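Local atomic coordinates of pseudopodium-enriched atypical kinase 1 (Homo sapiens, PDB entry 6BHC), a protein that adopts a dimerising protein kinase fold with an unusual catalytic cleft and, as a pseudokinase, probably signals through protein interactions rather than catalysis. Residues G348-L353 with I426-L430; W381-R386 with Y414-T420. The protein carries 1 engineered substitution. All blocks are in the same frame, centred on the assembly; numbering follows the deposited sequence.

How the contacts relate
Contact 1 joins helix 343-354, probably the last helix of the kinase-fold C-lobe, to helix 420-430, whereas contact 2 joins helix 371-396 to helix 406-417 and the turn after it. That turn leads into helix 420-430, and contact 2 is nested within the stretch of chain closed by contact 1. Their centres are about 13 Å apart, and Y414 of contact 2 packs on Q351 and C352 of contact 1. Contact 1 is partly buried and wholly apolar across its segments. Contact 2 lies farther from the chain centre yet is largely buried; it adds arginine-to-carbonyl hydrogen bonds to an apolar middle and adjoins the second subunit.

Contact 1. Residues G348-L353 with I426-L430; sequences GILQCL and IVKIL
I426 of helix 420-430 sits down on the backbone of G348. Its CG2 rests 3.5 Å from G348 O, while CG1 and CD1 lie over the CA and carbonyl carbon of the same glycine, whose lack of a side chain lets them come this close. I426 CD1 also reaches I349 N at 3.8 Å. The I426 side chain, with CG1 beside the backbone N (chi1 -64°), sends CG2 into the hollow bounded by G348 O, C352 CB and I349 CG1, 3.9 Å from C352 CB. Cut back to an alanine, the residue would probably leave a gap over G348, and C352 CB and I349 CG1 without their packing partner.

I349 answers from helix 343-354 by entering between two side chains of the other helix. I349 CD1 meets I429 CG2 at 3.8 Å, the two side chains crossing at about a right angle, and I349 CG2 touches L430 CD2 at the same separation. The leucine fork of L430 fits between I349 and C352: while CD2 packs on I349, L430 CD1 lies 3.8 Å from C352 SG and only grazes L353 CD2. The axes of segments 348-353 and 426-430 approach to 10.0 Å and cross at -82°.

L328 of helix 322-332 packs on I349 and C331 of the same helix on I429, while F362 touches L430. The arrangement is a nearly perpendicular helix crossing, docking the C-terminal helix 420-430 onto what is probably the last helix of the kinase-fold C-lobe.

Contact 2. Residues W381-R386 with Y414-T420; sequences WLDIKR and YLAFATT
L415 projects between W381, L382 and K385 and makes the apolar centre of the contact. L415 CD2 meets W381 CH2 at 4.2 Å, the leucine and tryptophan side chains crossing at about a right angle, with L382 CD2 a little farther off. The other branch, L415 CD1, presses on the helix backbone, 3.5 Å from K385 O and 3.9 Å from K385 CB. K385, with CG beside the backbone N (chi1 -69°), lays that CG over the centre of one face of the W381 ring, and its chain then bends at chi2 and chi3. Y414 borders this cluster, its ring near W381 CH2.

Farther along, L382 covers the turn that follows helix 406-417. L382 CD2 packs on A418 CB at 4.2 Å, and L382 CD1 lies 3.8 Å from T419 C, close to the start of helix 420-430. L423 of that helix packs on both W381 and L382.

The polar edge belongs to R386, whose side chain slides past L415 in the opposite direction. Its chain, extended from CG to NE, brings the guanidinium to the helix end. R386 NE donates to L415 O at 2.8 Å with a bent N-H...O angle of 149°, the oxygen sitting 15° out of the guanidinium plane, and R386 NH2 adds a weak bond of 3.1 Å to L415 O. A418 O lies in the guanidinium plane at its edge, 2.8 Å from R386 NH2, but the angle is too poor for a hydrogen bond. L382 CD2 packs over one guanidinium face, offset from its centre, and T25 and L28 of helix 16-39 also touch the arginine. The buried positive charge thus meets L415 O near the C-terminal end of helix 406-417, with A418 O close by; the partial negative charge of a helix end would probably favour it there, and the bonds tie that end to helix 371-396.

Contact 1. Residues G348-L353 with I426-L430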
# COMPACT_ATOMS: atom_id res chain seq x y z
N GLY A 348 2.44 -14.13 -22.85
CA GLY A 348 3.39 -13.03 -22.89
C GLY A 348 3.03 -11.97 -23.91
O GLY A 348 3.28 -10.79 -23.68
N ILE A 349 2.46 -12.37 -25.04
CA ILE A 349 2.00 -11.40 -26.02
C ILE A 349 0.85 -10.57 -25.45
O ILE A 349 0.86 -9.34 -25.55
CB ILE A 349 1.59 -12.12 -27.32
CG1 ILE A 349 2.82 -12.75 -27.99
CG2 ILE A 349 0.88 -11.16 -28.27
CD1 ILE A 349 2.52 -13.42 -29.31
N LEU A 350 -0.13 -11.24 -24.83
CA LEU A 350 -1.26 -10.52 -24.25
C LEU A 350 -0.80 -9.57 -23.14
O LEU A 350 -1.30 -8.45 -23.04
CB LEU A 350 -2.29 -11.51 -23.72
CG LEU A 350 -3.02 -12.32 -24.80
CD1 LEU A 350 -3.76 -13.49 -24.18
CD2 LEU A 350 -3.98 -11.42 -25.56
N GLN A 351 0.14 -10.01 -22.31
CA GLN A 351 0.70 -9.13 -21.30
C GLN A 351 1.40 -7.93 -21.93
O GLN A 351 1.32 -6.81 -21.42
CB GLN A 351 1.67 -9.90 -20.40
CG GLN A 351 1.01 -10.94 -19.52
CD GLN A 351 2.00 -11.90 -18.90
OE1 GLN A 351 3.06 -12.17 -19.48
NE2 GLN A 351 1.68 -12.41 -17.72
N CYS A 352 2.08 -8.15 -23.06
CA CYS A 352 2.76 -7.06 -23.73
C CYS A 352 1.78 -6.06 -24.32
O CYS A 352 2.01 -4.85 -24.28
CB CYS A 352 3.69 -7.60 -24.82
SG CYS A 352 4.57 -6.31 -25.73
N LEU A 353 0.67 -6.55 -24.89
CA LEU A 353 -0.32 -5.64 -25.45
C LEU A 353 -1.02 -4.83 -24.37
O LEU A 353 -1.42 -3.68 -24.61
CB LEU A 353 -1.35 -6.42 -26.27
CG LEU A 353 -0.84 -7.22 -27.47
CD1 LEU A 353 -1.99 -7.91 -28.19
CD2 LEU A 353 -0.06 -6.33 -28.43
N ILE A 426 9.15 -12.24 -26.76
CA ILE A 426 7.83 -11.74 -27.11
C ILE A 426 7.93 -10.61 -28.13
O ILE A 426 7.13 -10.53 -29.08
CB ILE A 426 7.07 -11.29 -25.85
CG1 ILE A 426 6.81 -12.49 -24.93
CG2 ILE A 426 5.76 -10.62 -26.21
CD1 ILE A 426 6.02 -13.60 -25.59
N VAL A 427 8.92 -9.72 -27.97
CA VAL A 427 9.08 -8.61 -28.90
C VAL A 427 9.41 -9.13 -30.29
O VAL A 427 8.84 -8.67 -31.29
CB VAL A 427 10.16 -7.64 -28.38
CG1 VAL A 427 10.59 -6.68 -29.48
CG2 VAL A 427 9.65 -6.87 -27.18
N LYS A 428 10.33 -10.09 -30.39
CA LYS A 428 10.73 -10.61 -31.69
C LYS A 428 9.57 -11.29 -32.41
O LYS A 428 9.54 -11.33 -33.64
CB LYS A 428 11.92 -11.56 -31.55
CG LYS A 428 13.23 -10.84 -31.27
CD LYS A 428 14.42 -11.80 -31.27
CE LYS A 428 14.41 -12.72 -30.07
NZ LYS A 428 15.64 -13.56 -30.00
N ILE A 429 8.60 -11.83 -31.65
CA ILE A 429 7.41 -12.40 -32.28
C ILE A 429 6.51 -11.29 -32.82
O ILE A 429 5.95 -11.40 -33.91
CB ILE A 429 6.67 -13.31 -31.29
CG1 ILE A 429 7.53 -14.52 -30.93
CG2 ILE A 429 5.34 -13.76 -31.87
CD1 ILE A 429 6.89 -15.43 -29.89
N LEU A 430 6.37 -10.19 -32.07
CA LEU A 430 5.50 -9.10 -32.47
C LEU A 430 6.12 -8.18 -33.51
O LEU A 430 5.41 -7.33 -34.05
CB LEU A 430 5.10 -8.27 -31.24
CG LEU A 430 4.14 -8.94 -30.26
CD1 LEU A 430 3.90 -8.04 -29.06
CD2 LEU A 430 2.83 -9.28 -30.95

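Contact 2. Residues W381-R386 with Y414-T420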
# COMPACT_ATOMS: atom_id res chain seq x y z
N TRP A 381 13.44 -0.64 -19.11
CA TRP A 381 11.98 -0.60 -19.14
C TRP A 381 11.39 -1.38 -17.97
O TRP A 381 10.42 -0.92 -17.34
CB TRP A 381 11.47 -1.16 -20.47
CG TRP A 381 9.98 -1.13 -20.60
CD1 TRP A 381 9.22 -0.13 -21.15
CD2 TRP A 381 9.06 -2.13 -20.15
NE1 TRP A 381 7.89 -0.46 -21.08
CE2 TRP A 381 7.76 -1.68 -20.47
CE3 TRP A 381 9.20 -3.37 -19.52
CZ2 TRP A 381 6.62 -2.42 -20.18
CZ3 TRP A 381 8.07 -4.11 -19.23
CH2 TRP A 381 6.79 -3.63 -19.56
N LEU A 382 11.96 -2.54 -17.65
CA LEU A 382 11.46 -3.34 -16.53
C LEU A 382 11.63 -2.61 -15.21
O LEU A 382 10.72 -2.57 -14.38
CB LEU A 382 12.17 -4.69 -16.49
CG LEU A 382 11.56 -5.82 -17.31
CD1 LEU A 382 12.46 -7.05 -17.28
CD2 LEU A 382 10.18 -6.17 -16.78
N ASP A 383 12.81 -2.02 -14.99
CA ASP A 383 13.09 -1.36 -13.72
C ASP A 383 12.15 -0.18 -13.49
O ASP A 383 11.69 0.05 -12.37
CB ASP A 383 14.55 -0.91 -13.67
CG ASP A 383 15.52 -2.07 -13.74
OD1 ASP A 383 15.13 -3.20 -13.35
OD2 ASP A 383 16.67 -1.87 -14.18
N ILE A 384 11.84 0.57 -14.55
CA ILE A 384 10.94 1.71 -14.42
C ILE A 384 9.51 1.25 -14.17
O ILE A 384 8.81 1.79 -13.31
CB ILE A 384 11.04 2.61 -15.67
CG1 ILE A 384 12.44 3.24 -15.76
CG2 ILE A 384 9.97 3.69 -15.64
CD1 ILE A 384 12.62 4.14 -16.96
N LYS A 385 9.05 0.25 -14.93
CA LYS A 385 7.68 -0.23 -14.77
C LYS A 385 7.47 -0.87 -13.40
O LYS A 385 6.41 -0.71 -12.79
CB LYS A 385 7.33 -1.22 -15.88
CG LYS A 385 7.22 -0.57 -17.25
CD LYS A 385 5.92 0.22 -17.39
CE LYS A 385 4.71 -0.70 -17.36
NZ LYS A 385 3.44 0.04 -17.60
N ARG A 386 8.47 -1.61 -12.90
CA ARG A 386 8.36 -2.20 -11.57
C ARG A 386 8.30 -1.11 -10.50
O ARG A 386 7.57 -1.24 -9.51
CB ARG A 386 9.53 -3.14 -11.30
CG ARG A 386 9.50 -4.42 -12.12
CD ARG A 386 10.45 -5.45 -11.53
NE ARG A 386 10.42 -6.72 -12.26
CZ ARG A 386 11.41 -7.16 -13.02
NH1 ARG A 386 12.52 -6.45 -13.15
NH2 ARG A 386 11.30 -8.33 -13.64
N TYR A 414 2.64 -10.07 -14.19
CA TYR A 414 3.47 -9.87 -15.37
C TYR A 414 4.85 -9.35 -14.99
O TYR A 414 5.87 -9.96 -15.32
CB TYR A 414 2.75 -8.91 -16.32
CG TYR A 414 3.53 -8.52 -17.56
CD1 TYR A 414 4.33 -9.44 -18.22
CD2 TYR A 414 3.43 -7.23 -18.07
CE1 TYR A 414 5.03 -9.07 -19.36
CE2 TYR A 414 4.12 -6.86 -19.20
CZ TYR A 414 4.92 -7.78 -19.84
OH TYR A 414 5.60 -7.40 -20.98
N LEU A 415 4.90 -8.22 -14.28
CA LEU A 415 6.18 -7.58 -13.99
C LEU A 415 7.02 -8.39 -13.00
O LEU A 415 8.25 -8.29 -13.01
CB LEU A 415 5.95 -6.17 -13.45
CG LEU A 415 5.25 -5.22 -14.42
CD1 LEU A 415 5.17 -3.82 -13.85
CD2 LEU A 415 5.95 -5.22 -15.77
N ALA A 416 6.38 -9.19 -12.15
CA ALA A 416 7.13 -9.94 -11.14
C ALA A 416 7.94 -11.07 -11.78
O ALA A 416 9.06 -11.35 -11.34
CB ALA A 416 6.19 -10.50 -10.08
N PHE A 417 7.38 -11.72 -12.80
CA PHE A 417 8.01 -12.90 -13.39
C PHE A 417 8.62 -12.65 -14.76
O PHE A 417 9.27 -13.55 -15.30
CB PHE A 417 6.99 -14.04 -13.49
CG PHE A 417 6.55 -14.58 -12.16
CD1 PHE A 417 5.49 -14.00 -11.48
CD2 PHE A 417 7.21 -15.65 -11.58
CE1 PHE A 417 5.09 -14.49 -10.25
CE2 PHE A 417 6.82 -16.14 -10.36
CZ PHE A 417 5.75 -15.57 -9.69
N ALA A 418 8.44 -11.46 -15.33
CA ALA A 418 9.04 -11.16 -16.62
C ALA A 418 10.54 -10.93 -16.47
O ALA A 418 11.02 -10.43 -15.45
CB ALA A 418 8.39 -9.93 -17.25
N THR A 419 11.29 -11.33 -17.49
CA THR A 419 12.73 -11.12 -17.56
C THR A 419 13.07 -10.48 -18.90
O THR A 419 12.23 -10.42 -19.81
CB THR A 419 13.52 -12.42 -17.39
OG1 THR A 419 13.29 -13.27 -18.52
CG2 THR A 419 13.11 -13.15 -16.11
N THR A 420 14.31 -10.01 -19.02
CA THR A 420 14.75 -9.47 -20.30
C THR A 420 14.73 -10.54 -21.39
O THR A 420 14.46 -10.23 -22.55
CB THR A 420 16.15 -8.88 -20.17
OG1 THR A 420 17.08 -9.89 -19.77
CG2 THR A 420 16.16 -7.76 -19.13